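Side-chain contacts in halogenase (PDB 3E1T), which probably uses bound FAD to chlorinate a precursor of the chondrochlorens in the myxobacterium Chondromyces crocatus: residues D257-P260 against I261-E264; T385-R388 against A389-F393; V394-A398 against G399-L403; T466-I469 against T470-H474. All blocks are in the same frame, centred on the assembly; numbering follows the deposited sequence.

Contact 1 of 4, residues D257-P260 against I261-E264; sequences DRCP and IIKE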
loop_
_atom_site.group_PDB
_atom_site.type_symbol
_atom_site.label_atom_id
_atom_site.label_comp_id
_atom_site.label_asym_id
_atom_site.label_seq_id
_atom_site.Cartn_x
_atom_site.Cartn_y
_atom_site.Cartn_z
ATOM N N ASP A 257 18.141 -14.028 -13.393
ATOM C CA ASP A 257 18.677 -14.551 -14.655
ATOM C C ASP A 257 17.611 -14.728 -15.735
ATOM O O ASP A 257 17.908 -14.636 -16.925
ATOM C CB ASP A 257 19.398 -15.882 -14.424
ATOM C CG ASP A 257 20.742 -15.716 -13.727
ATOM O OD1 ASP A 257 21.153 -14.564 -13.426
ATOM O OD2 ASP A 257 21.398 -16.753 -13.483
ATOM N N ARG A 258 16.370 -14.965 -15.320
ATOM C CA ARG A 258 15.283 -15.271 -16.258
ATOM C C ARG A 258 14.503 -14.037 -16.711
ATOM O O ARG A 258 13.531 -14.140 -17.460
ATOM C CB ARG A 258 14.335 -16.304 -15.650
ATOM C CG ARG A 258 14.947 -17.685 -15.470
ATOM C CD ARG A 258 13.945 -18.599 -14.803
ATOM N NE ARG A 258 12.727 -18.703 -15.599
ATOM C CZ ARG A 258 11.541 -19.091 -15.135
ATOM N NH1 ARG A 258 11.383 -19.419 -13.848
ATOM N NH2 ARG A 258 10.510 -19.154 -15.966
ATOM N N CYS A 259 14.935 -12.868 -16.262
ATOM C CA CYS A 259 14.309 -11.615 -16.675
ATOM C C CYS A 259 15.358 -10.693 -17.309
ATOM O O CYS A 259 16.067 -9.983 -16.597
ATOM C CB CYS A 259 13.630 -10.931 -15.482
ATOM S SG CYS A 259 12.784 -9.390 -15.909
ATOM N N PRO A 260 15.477 -10.724 -18.651
ATOM C CA PRO A 260 16.498 -9.964 -19.392
ATOM C C PRO A 260 16.872 -8.575 -18.844
ATOM O O PRO A 260 18.043 -8.360 -18.499
ATOM C CB PRO A 260 15.897 -9.873 -20.791
ATOM C CG PRO A 260 15.222 -11.188 -20.947
ATOM C CD PRO A 260 14.658 -11.541 -19.570
ATOM N N ILE A 261 15.913 -7.651 -18.756
ATOM C CA ILE A 261 16.228 -6.299 -18.275
ATOM C C ILE A 261 16.825 -6.287 -16.862
ATOM O O ILE A 261 17.764 -5.534 -16.592
ATOM C CB ILE A 261 15.042 -5.295 -18.399
ATOM C CG1 ILE A 261 15.480 -3.890 -17.956
ATOM C CG2 ILE A 261 13.816 -5.767 -17.608
ATOM C CD1 ILE A 261 14.675 -2.752 -18.577
ATOM N N ILE A 262 16.300 -7.136 -15.981
ATOM C CA ILE A 262 16.800 -7.214 -14.610
ATOM C C ILE A 262 18.179 -7.869 -14.585
ATOM O O ILE A 262 19.064 -7.427 -13.844
ATOM C CB ILE A 262 15.815 -7.970 -13.663
ATOM C CG1 ILE A 262 14.421 -7.312 -13.659
ATOM C CG2 ILE A 262 16.398 -8.105 -12.247
ATOM C CD1 ILE A 262 14.381 -5.811 -13.315
ATOM N N LYS A 263 18.357 -8.915 -15.392
ATOM C CA LYS A 263 19.669 -9.563 -15.530
ATOM C C LYS A 263 20.750 -8.553 -15.927
ATOM O O LYS A 263 21.826 -8.501 -15.314
ATOM C CB LYS A 263 19.620 -10.718 -16.544
ATOM C CG LYS A 263 20.955 -11.477 -16.669
ATOM C CD LYS A 263 20.794 -12.826 -17.345
ATOM C CE LYS A 263 22.151 -13.430 -17.749
ATOM N NZ LYS A 263 23.173 -13.434 -16.649
ATOM N N GLU A 264 20.456 -7.736 -16.931
ATOM C CA GLU A 264 21.434 -6.751 -17.390
ATOM C C GLU A 264 21.654 -5.607 -16.389
ATOM O O GLU A 264 22.796 -5.209 -16.138
ATOM C CB GLU A 264 21.127 -6.255 -18.811
ATOM C CG GLU A 264 20.032 -5.228 -18.946
ATOM C CD GLU A 264 20.297 -4.259 -20.098
ATOM O OE1 GLU A 264 19.642 -4.393 -21.156
ATOM O OE2 GLU A 264 21.165 -3.367 -19.947
#

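Contact 2 of 4, residues T385-R388 against A389-F393; sequences TEER and ANEAF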
loop_
_atom_site.group_PDB
_atom_site.type_symbol
_atom_site.label_atom_id
_atom_site.label_comp_id
_atom_site.label_asym_id
_atom_site.label_seq_id
_atom_site.Cartn_x
_atom_site.Cartn_y
_atom_site.Cartn_z
ATOM N N THR A 385 -17.035 -14.152 -19.433
ATOM C CA THR A 385 -18.267 -14.896 -19.751
ATOM C C THR A 385 -19.330 -13.974 -20.358
ATOM O O THR A 385 -19.718 -14.146 -21.517
ATOM C CB THR A 385 -18.861 -15.659 -18.529
ATOM O OG1 THR A 385 -17.831 -16.402 -17.868
ATOM C CG2 THR A 385 -19.976 -16.614 -18.971
ATOM N N GLU A 386 -19.779 -12.994 -19.573
ATOM C CA GLU A 386 -20.864 -12.096 -19.969
ATOM C C GLU A 386 -20.475 -11.194 -21.142
ATOM O O GLU A 386 -21.326 -10.839 -21.963
ATOM C CB GLU A 386 -21.339 -11.260 -18.774
ATOM C CG GLU A 386 -22.729 -10.640 -18.936
ATOM C CD GLU A 386 -23.871 -11.609 -18.634
ATOM O OE1 GLU A 386 -23.614 -12.821 -18.435
ATOM O OE2 GLU A 386 -25.035 -11.152 -18.595
ATOM N N GLU A 387 -19.197 -10.826 -21.222
ATOM C CA GLU A 387 -18.709 -10.072 -22.374
ATOM C C GLU A 387 -18.670 -10.962 -23.619
ATOM O O GLU A 387 -18.957 -10.504 -24.724
ATOM C CB GLU A 387 -17.335 -9.445 -22.102
ATOM C CG GLU A 387 -16.887 -8.463 -23.185
ATOM C CD GLU A 387 -15.660 -7.652 -22.803
ATOM O OE1 GLU A 387 -15.693 -6.415 -23.000
ATOM O OE2 GLU A 387 -14.666 -8.241 -22.311
ATOM N N ARG A 388 -18.332 -12.233 -23.425
ATOM C CA ARG A 388 -18.263 -13.201 -24.515
ATOM C C ARG A 388 -19.646 -13.528 -25.072
ATOM O O ARG A 388 -19.799 -13.754 -26.277
ATOM C CB ARG A 388 -17.547 -14.477 -24.060
ATOM C CG ARG A 388 -16.127 -14.232 -23.556
ATOM C CD ARG A 388 -15.371 -15.530 -23.292
ATOM N NE ARG A 388 -16.050 -16.396 -22.326
ATOM C CZ ARG A 388 -15.447 -17.348 -21.616
ATOM N NH1 ARG A 388 -14.139 -17.555 -21.749
ATOM N NH2 ARG A 388 -16.151 -18.087 -20.762
ATOM N N ALA A 389 -20.645 -13.559 -24.189
ATOM C CA ALA A 389 -22.040 -13.688 -24.595
ATOM C C ALA A 389 -22.450 -12.464 -25.412
ATOM O O ALA A 389 -23.054 -12.596 -26.473
ATOM C CB ALA A 389 -22.938 -13.851 -23.378
ATOM N N ASN A 390 -22.104 -11.279 -24.911
ATOM C CA ASN A 390 -22.343 -10.014 -25.615
ATOM C C ASN A 390 -21.692 -9.942 -26.999
ATOM O O ASN A 390 -22.305 -9.451 -27.946
ATOM C CB ASN A 390 -21.880 -8.824 -24.762
ATOM C CG ASN A 390 -22.979 -8.277 -23.867
ATOM O OD1 ASN A 390 -23.949 -7.676 -24.344
ATOM N ND2 ASN A 390 -22.825 -8.461 -22.559
ATOM N N GLU A 391 -20.454 -10.426 -27.105
ATOM C CA GLU A 391 -19.705 -10.399 -28.367
ATOM C C GLU A 391 -20.332 -11.319 -29.410
ATOM O O GLU A 391 -20.349 -10.992 -30.597
ATOM C CB GLU A 391 -18.237 -10.798 -28.158
ATOM C CG GLU A 391 -17.347 -9.731 -27.513
ATOM C CD GLU A 391 -15.985 -10.283 -27.069
ATOM O OE1 GLU A 391 -15.513 -11.286 -27.662
ATOM O OE2 GLU A 391 -15.380 -9.711 -26.130
ATOM N N ALA A 392 -20.819 -12.475 -28.958
ATOM C CA ALA A 392 -21.494 -13.435 -29.828
ATOM C C ALA A 392 -22.827 -12.861 -30.328
ATOM O O ALA A 392 -23.184 -13.023 -31.495
ATOM C CB ALA A 392 -21.706 -14.753 -29.105
ATOM N N PHE A 393 -23.546 -12.181 -29.441
ATOM C CA PHE A 393 -24.783 -11.507 -29.806
ATOM C C PHE A 393 -24.507 -10.497 -30.908
ATOM O O PHE A 393 -25.209 -10.457 -31.913
ATOM C CB PHE A 393 -25.400 -10.820 -28.581
ATOM C CG PHE A 393 -26.357 -9.700 -28.918
ATOM C CD1 PHE A 393 -27.573 -9.959 -29.547
ATOM C CD2 PHE A 393 -26.044 -8.385 -28.589
ATOM C CE1 PHE A 393 -28.453 -8.922 -29.856
ATOM C CE2 PHE A 393 -26.922 -7.342 -28.893
ATOM C CZ PHE A 393 -28.125 -7.612 -29.523
#

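Contact 3 of 4, residues V394-A398 against G399-L403; sequences VRLIA and GRSNL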
loop_
_atom_site.group_PDB
_atom_site.type_symbol
_atom_site.label_atom_id
_atom_site.label_comp_id
_atom_site.label_asym_id
_atom_site.label_seq_id
_atom_site.Cartn_x
_atom_site.Cartn_y
_atom_site.Cartn_z
ATOM N N VAL A 394 -23.461 -9.702 -30.710
ATOM C CA VAL A 394 -23.140 -8.598 -31.592
ATOM C C VAL A 394 -22.604 -9.098 -32.941
ATOM O O VAL A 394 -22.880 -8.504 -33.986
ATOM C CB VAL A 394 -22.155 -7.619 -30.906
ATOM C CG1 VAL A 394 -21.526 -6.696 -31.913
ATOM C CG2 VAL A 394 -22.864 -6.817 -29.816
ATOM N N ARG A 395 -21.848 -10.189 -32.917
ATOM C CA ARG A 395 -21.426 -10.825 -34.164
ATOM C C ARG A 395 -22.642 -11.268 -34.985
ATOM O O ARG A 395 -22.727 -10.975 -36.172
ATOM C CB ARG A 395 -20.492 -12.001 -33.903
ATOM C CG ARG A 395 -19.036 -11.589 -33.694
ATOM C CD ARG A 395 -18.070 -12.749 -33.924
ATOM N NE ARG A 395 -18.453 -13.949 -33.178
ATOM C CZ ARG A 395 -18.180 -14.162 -31.891
ATOM N NH1 ARG A 395 -17.522 -13.251 -31.181
ATOM N NH2 ARG A 395 -18.577 -15.288 -31.309
ATOM N N LEU A 396 -23.581 -11.949 -34.336
ATOM C CA LEU A 396 -24.803 -12.413 -34.988
ATOM C C LEU A 396 -25.554 -11.292 -35.691
ATOM O O LEU A 396 -25.862 -11.404 -36.875
ATOM C CB LEU A 396 -25.726 -13.114 -33.984
ATOM C CG LEU A 396 -27.125 -13.537 -34.470
ATOM C CD1 LEU A 396 -27.032 -14.610 -35.530
ATOM C CD2 LEU A 396 -27.944 -14.039 -33.299
ATOM N N ILE A 397 -25.824 -10.202 -34.972
ATOM C CA ILE A 397 -26.674 -9.131 -35.509
ATOM C C ILE A 397 -25.945 -8.107 -36.402
ATOM O O ILE A 397 -26.567 -7.168 -36.915
ATOM C CB ILE A 397 -27.529 -8.454 -34.402
ATOM C CG1 ILE A 397 -26.661 -7.874 -33.283
ATOM C CG2 ILE A 397 -28.501 -9.444 -33.820
ATOM C CD1 ILE A 397 -26.175 -6.503 -33.545
ATOM N N ALA A 398 -24.637 -8.300 -36.562
ATOM C CA ALA A 398 -23.834 -7.588 -37.561
ATOM C C ALA A 398 -23.705 -8.364 -38.888
ATOM O O ALA A 398 -23.136 -7.860 -39.863
ATOM C CB ALA A 398 -22.443 -7.274 -37.000
ATOM N N GLY A 399 -24.222 -9.587 -38.912
ATOM C CA GLY A 399 -24.157 -10.434 -40.092
ATOM C C GLY A 399 -22.916 -11.306 -40.115
ATOM O O GLY A 399 -22.560 -11.856 -41.159
ATOM N N ARG A 400 -22.285 -11.468 -38.954
ATOM C CA ARG A 400 -20.926 -12.026 -38.874
ATOM C C ARG A 400 -20.826 -13.316 -38.068
ATOM O O ARG A 400 -19.725 -13.705 -37.642
ATOM C CB ARG A 400 -19.962 -10.979 -38.297
ATOM C CG ARG A 400 -19.783 -9.724 -39.148
ATOM C CD ARG A 400 -18.809 -8.751 -38.496
ATOM N NE ARG A 400 -17.529 -9.395 -38.214
ATOM C CZ ARG A 400 -16.776 -9.157 -37.142
ATOM N NH1 ARG A 400 -17.166 -8.277 -36.222
ATOM N NH2 ARG A 400 -15.630 -9.812 -36.987
ATOM N N SER A 401 -21.960 -13.989 -37.864
ATOM C CA SER A 401 -21.967 -15.255 -37.134
ATOM C C SER A 401 -21.138 -16.357 -37.803
ATOM O O SER A 401 -20.669 -17.273 -37.126
ATOM C CB SER A 401 -23.396 -15.737 -36.862
ATOM O OG SER A 401 -24.181 -15.668 -38.030
ATOM N N ASN A 402 -20.933 -16.265 -39.113
ATOM C CA ASN A 402 -20.101 -17.261 -39.795
ATOM C C ASN A 402 -18.615 -16.935 -39.689
ATOM O O ASN A 402 -18.090 -16.154 -40.478
ATOM C CB ASN A 402 -20.512 -17.454 -41.260
ATOM C CG ASN A 402 -19.769 -18.614 -41.930
ATOM O OD1 ASN A 402 -19.032 -19.364 -41.283
ATOM N ND2 ASN A 402 -19.971 -18.767 -43.235
ATOM N N LEU A 403 -17.952 -17.560 -38.718
ATOM C CA LEU A 403 -16.524 -17.342 -38.458
ATOM C C LEU A 403 -15.611 -17.902 -39.550
ATOM O O LEU A 403 -14.422 -17.569 -39.608
ATOM C CB LEU A 403 -16.133 -17.925 -37.095
ATOM C CG LEU A 403 -16.307 -16.995 -35.886
ATOM C CD1 LEU A 403 -16.255 -17.778 -34.570
ATOM C CD2 LEU A 403 -15.258 -15.892 -35.908
HETATM O O HOH W 1 -24.817 -13.281 -38.522
#

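Contact 4 of 4, residues T466-I469 against T470-H474; sequences TREI and TELQH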
loop_
_atom_site.group_PDB
_atom_site.type_symbol
_atom_site.label_atom_id
_atom_site.label_comp_id
_atom_site.label_asym_id
_atom_site.label_seq_id
_atom_site.Cartn_x
_atom_site.Cartn_y
_atom_site.Cartn_z
ATOM N N THR A 466 -15.035 -12.774 -2.136
ATOM C CA THR A 466 -16.308 -13.292 -1.652
ATOM C C THR A 466 -17.432 -12.240 -1.836
ATOM O O THR A 466 -17.147 -11.092 -2.161
ATOM C CB THR A 466 -16.137 -13.678 -0.176
ATOM O OG1 THR A 466 -17.213 -14.525 0.236
ATOM C CG2 THR A 466 -16.096 -12.435 0.705
ATOM N N ARG A 467 -18.695 -12.621 -1.631
ATOM C CA ARG A 467 -19.823 -11.692 -1.872
ATOM C C ARG A 467 -19.876 -10.500 -0.915
ATOM O O ARG A 467 -20.314 -9.400 -1.307
ATOM C CB ARG A 467 -21.178 -12.409 -1.812
ATOM C CG ARG A 467 -21.622 -12.785 -0.390
ATOM C CD ARG A 467 -23.038 -12.285 -0.083
ATOM N NE ARG A 467 -23.327 -12.317 1.354
ATOM C CZ ARG A 467 -23.367 -11.244 2.149
ATOM N NH1 ARG A 467 -23.144 -10.026 1.660
ATOM N NH2 ARG A 467 -23.641 -11.388 3.440
ATOM N N GLU A 468 -19.476 -10.740 0.337
ATOM C CA GLU A 468 -19.539 -9.724 1.392
ATOM C C GLU A 468 -18.641 -8.528 1.079
ATOM O O GLU A 468 -19.099 -7.393 1.127
ATOM C CB GLU A 468 -19.209 -10.318 2.771
ATOM C CG GLU A 468 -19.461 -9.342 3.939
ATOM C CD GLU A 468 -19.389 -10.000 5.325
ATOM O OE1 GLU A 468 -18.828 -11.114 5.445
ATOM O OE2 GLU A 468 -19.901 -9.394 6.300
ATOM N N ILE A 469 -17.378 -8.782 0.741
ATOM C CA ILE A 469 -16.488 -7.702 0.309
ATOM C C ILE A 469 -17.019 -7.023 -0.968
ATOM O O ILE A 469 -17.048 -5.796 -1.060
ATOM C CB ILE A 469 -15.040 -8.192 0.121
ATOM C CG1 ILE A 469 -14.476 -8.721 1.452
ATOM C CG2 ILE A 469 -14.163 -7.089 -0.493
ATOM C CD1 ILE A 469 -14.313 -7.660 2.565
ATOM N N THR A 470 -17.467 -7.822 -1.940
ATOM C CA THR A 470 -17.957 -7.274 -3.209
ATOM C C THR A 470 -19.122 -6.307 -2.992
ATOM O O THR A 470 -19.168 -5.232 -3.598
ATOM C CB THR A 470 -18.355 -8.398 -4.212
ATOM O OG1 THR A 470 -17.316 -9.389 -4.272
ATOM C CG2 THR A 470 -18.559 -7.822 -5.601
ATOM N N GLU A 471 -20.054 -6.689 -2.125
ATOM C CA GLU A 471 -21.222 -5.860 -1.838
ATOM C C GLU A 471 -20.864 -4.553 -1.147
ATOM O O GLU A 471 -21.325 -3.488 -1.562
ATOM C CB GLU A 471 -22.278 -6.636 -1.041
ATOM C CG GLU A 471 -23.197 -7.475 -1.929
ATOM C CD GLU A 471 -23.891 -6.656 -3.027
ATOM O OE1 GLU A 471 -23.822 -7.068 -4.209
ATOM O OE2 GLU A 471 -24.495 -5.600 -2.710
ATOM N N LEU A 472 -20.019 -4.639 -0.117
ATOM C CA LEU A 472 -19.476 -3.444 0.548
ATOM C C LEU A 472 -18.785 -2.514 -0.427
ATOM O O LEU A 472 -18.969 -1.301 -0.372
ATOM C CB LEU A 472 -18.495 -3.835 1.655
ATOM C CG LEU A 472 -19.147 -4.571 2.829
ATOM C CD1 LEU A 472 -18.101 -5.309 3.653
ATOM C CD2 LEU A 472 -19.962 -3.609 3.679
ATOM N N GLN A 473 -17.986 -3.086 -1.326
ATOM C CA GLN A 473 -17.280 -2.282 -2.316
ATOM C C GLN A 473 -18.256 -1.667 -3.314
ATOM O O GLN A 473 -18.079 -0.526 -3.717
ATOM C CB GLN A 473 -16.210 -3.104 -3.044
ATOM C CG GLN A 473 -14.987 -3.461 -2.174
ATOM C CD GLN A 473 -14.256 -2.241 -1.677
ATOM O OE1 GLN A 473 -14.185 -2.005 -0.473
ATOM N NE2 GLN A 473 -13.707 -1.445 -2.604
ATOM N N HIS A 474 -19.280 -2.423 -3.704
ATOM C CA HIS A 474 -20.286 -1.914 -4.642
ATOM C C HIS A 474 -21.020 -0.728 -4.030
ATOM O O HIS A 474 -21.160 0.293 -4.671
ATOM C CB HIS A 474 -21.282 -2.996 -5.078
ATOM C CG HIS A 474 -22.190 -2.559 -6.192
ATOM N ND1 HIS A 474 -23.279 -1.739 -5.987
ATOM C CD2 HIS A 474 -22.152 -2.805 -7.525
ATOM C CE1 HIS A 474 -23.880 -1.505 -7.141
ATOM N NE2 HIS A 474 -23.216 -2.139 -8.091
#

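Contact 1 of 4, residues D257-P260 against I261-E264
Cys259 and Lys263 close the first turn of helix 260-266, a short helix reached by a brief break after helix 248-257. Cys259 holds the N-cap position, and Pro260, whose ring nitrogen has no hydrogen to give, takes the first helical place. Cys259 O accepts from Lys263 N at 2.8 Å with an almost straight N-H...O angle of 171°, and one residue further Glu264 N bonds to Pro260 O at 2.9 Å. The cysteine packs through its sulfur: chi1 of -178° swings SG away from the backbone N, against the new helix, where it lies 3.5 Å from Ile262 CG1 and 4.1 Å from Ile261 CG2. Phe220, Ala213 and Phe215 of strands 210-215 and 218-224 also touch this cysteine, so the turn is seated on the sheet by its apolar side. Lys263 instead runs back over the break. Its CD comes 3.4 Å from Asp257 O, and a bend at the last torsion (chi4 50°) leaves NZ 4.0 Å from Asp257 OD1, a long salt bridge between exposed side chains. Glu264 has its charge partner elsewhere, in Lys200. The two sides of the turn thus differ in chemistry: buried Cys259 and Ile262 face the sheet and probably keep water from this side, while the separation of Lys263 and Asp257 suggests a loose, solvent-screened attraction rather than a fixed bond.

Contact 2 of 4, residues T385-R388 against A389-F393
Asn390 turns its amide back toward the start of helix 386-397, and Glu391 swings its carboxylate back beside Glu387; these two orientations shape the contact. The asparagine side chain leans over the preceding turn, and its ND2 reaches Glu386 O at 2.9 Å. That carbonyl oxygen also takes the helical bond from Asn390 N at 3.1 Å. The two donors, both from one residue, approach from opposite faces of the carbonyl plane, so the oxygen is gripped above and below, with neither donor placed on a lone pair. The side-chain bond is the more bent of the two, 141° at the hydrogen, and the oxygen sits 26° out of the amide plane. One step along, Glu391 CG rests 3.3 Å from Glu387 O, and its extended chain carries OE2 to 3.5 Å from Glu387 CG. The two glutamate side chains slant across each other with their carboxylate planes 46° apart, leaving Glu387 OE2 and Glu391 OE2 4.2 Å from each other. At the N-cap, Thr385 O accepts from Ala389 N at 2.9 Å. Two like charges this near would be expected to raise each other's proton affinity somewhat, although exposure to solvent, and for Glu387 its place in the first turn, would probably soften the repulsion.

Contact 3 of 4, residues V394-A398 against G399-L403
Arg400 lies back along the end of helix 386-397, meeting Arg395 and Ala398 as it goes. Its CB sits 3.5 Å from Arg395 O, the carbonyl that also accepts the Arg400 backbone N at 2.9 Å. CG passes Ala398 O at 3.9 Å, and CD comes 4.2 Å from Ala398 CB, an apolar brush before the chain bends at chi3 (55°). Beyond the bend NE bonds to the carbonyl of Phe408, which ties the guanidinium end to a later part of the loop. The turn of the backbone just before this arginine depends on Gly399, whose N bonds to Leu396 O at 3.2 Å. Its phi of 91° would push a CB to within 2.5 Å of Ala398 O, a clash that calls for glycine here. Further round, a water donates to Leu396 O at 2.7 Å and is also hydrogen-bonded to Ser401 OG, while Leu396 CD1 lies 4.0 Å from Ser401 CB, so water and methyl both link the last turn to the outgoing chain. A positive-phi glycine with two bonds folded back into the final turn is the Schellman motif, a classic C-terminal helix stop.

Contact 4 of 4, residues T466-I469 against T470-H474
Thr470 OG1 donates to Thr466 O at 2.7 Å, while the backbone N of the same threonine reaches that oxygen at a longer 3.3 Å. The two donors come from opposite faces of the carbonyl plane: the hydroxyl from well above it, the amide only slightly tilted. Chi1 of -47° makes this possible, placing OG1 beside the threonine's own backbone N and CG2 on the far side from that nitrogen. A valine here would probably leave Thr466 O with just the long amide bond from this residue, loosening the hold on the first turn. Two residues on, Leu472 lies against Glu468, its CD1 3.4 Å from Glu468 O. Ile469 and Gln473 run side by side, Ile469 CG2 lying 4.1 Å from Gln473 CG, and Gln473 N bonds to Ile469 O at 2.9 Å. All of this belongs to the opening of helix 467-477, with Thr466 at the N-cap; its hydroxyl makes no capping bond, and its carbonyl is the part used. On the exposed side Glu471 CG sits at the edge of the Arg467 guanidinium, 4.4 Å from Arg467 NH1, and one face of that group is turned to Glu468 CB. Further out, Val182 of strand 181-183 touches both Thr466 and Ile469, and Phe461 and Phe465 touch Thr470. Gln473, bent at chi2 (-61°), sends NE2 to the carbonyl of Arg352 on helix 340-368, and Tyr355 of that same helix touches its side chain.

How the contacts relate
Contacts 2 and 3 share helix 386-397, its beginning and its end, with centres about 12 Å apart, and both lie on the surface, contact 3 about 45 Å from the centre of the chain. Contact 4, at the start of the next modelled helix in the chain, has its centre about 24 Å from that of contact 2, and no atoms meet between them. Contact 1 stands apart: its centre is about 39 Å from those of contacts 2 and 4. It does not reach the cofactor: the side chain of Ile262 is about 14 Å from the FAD.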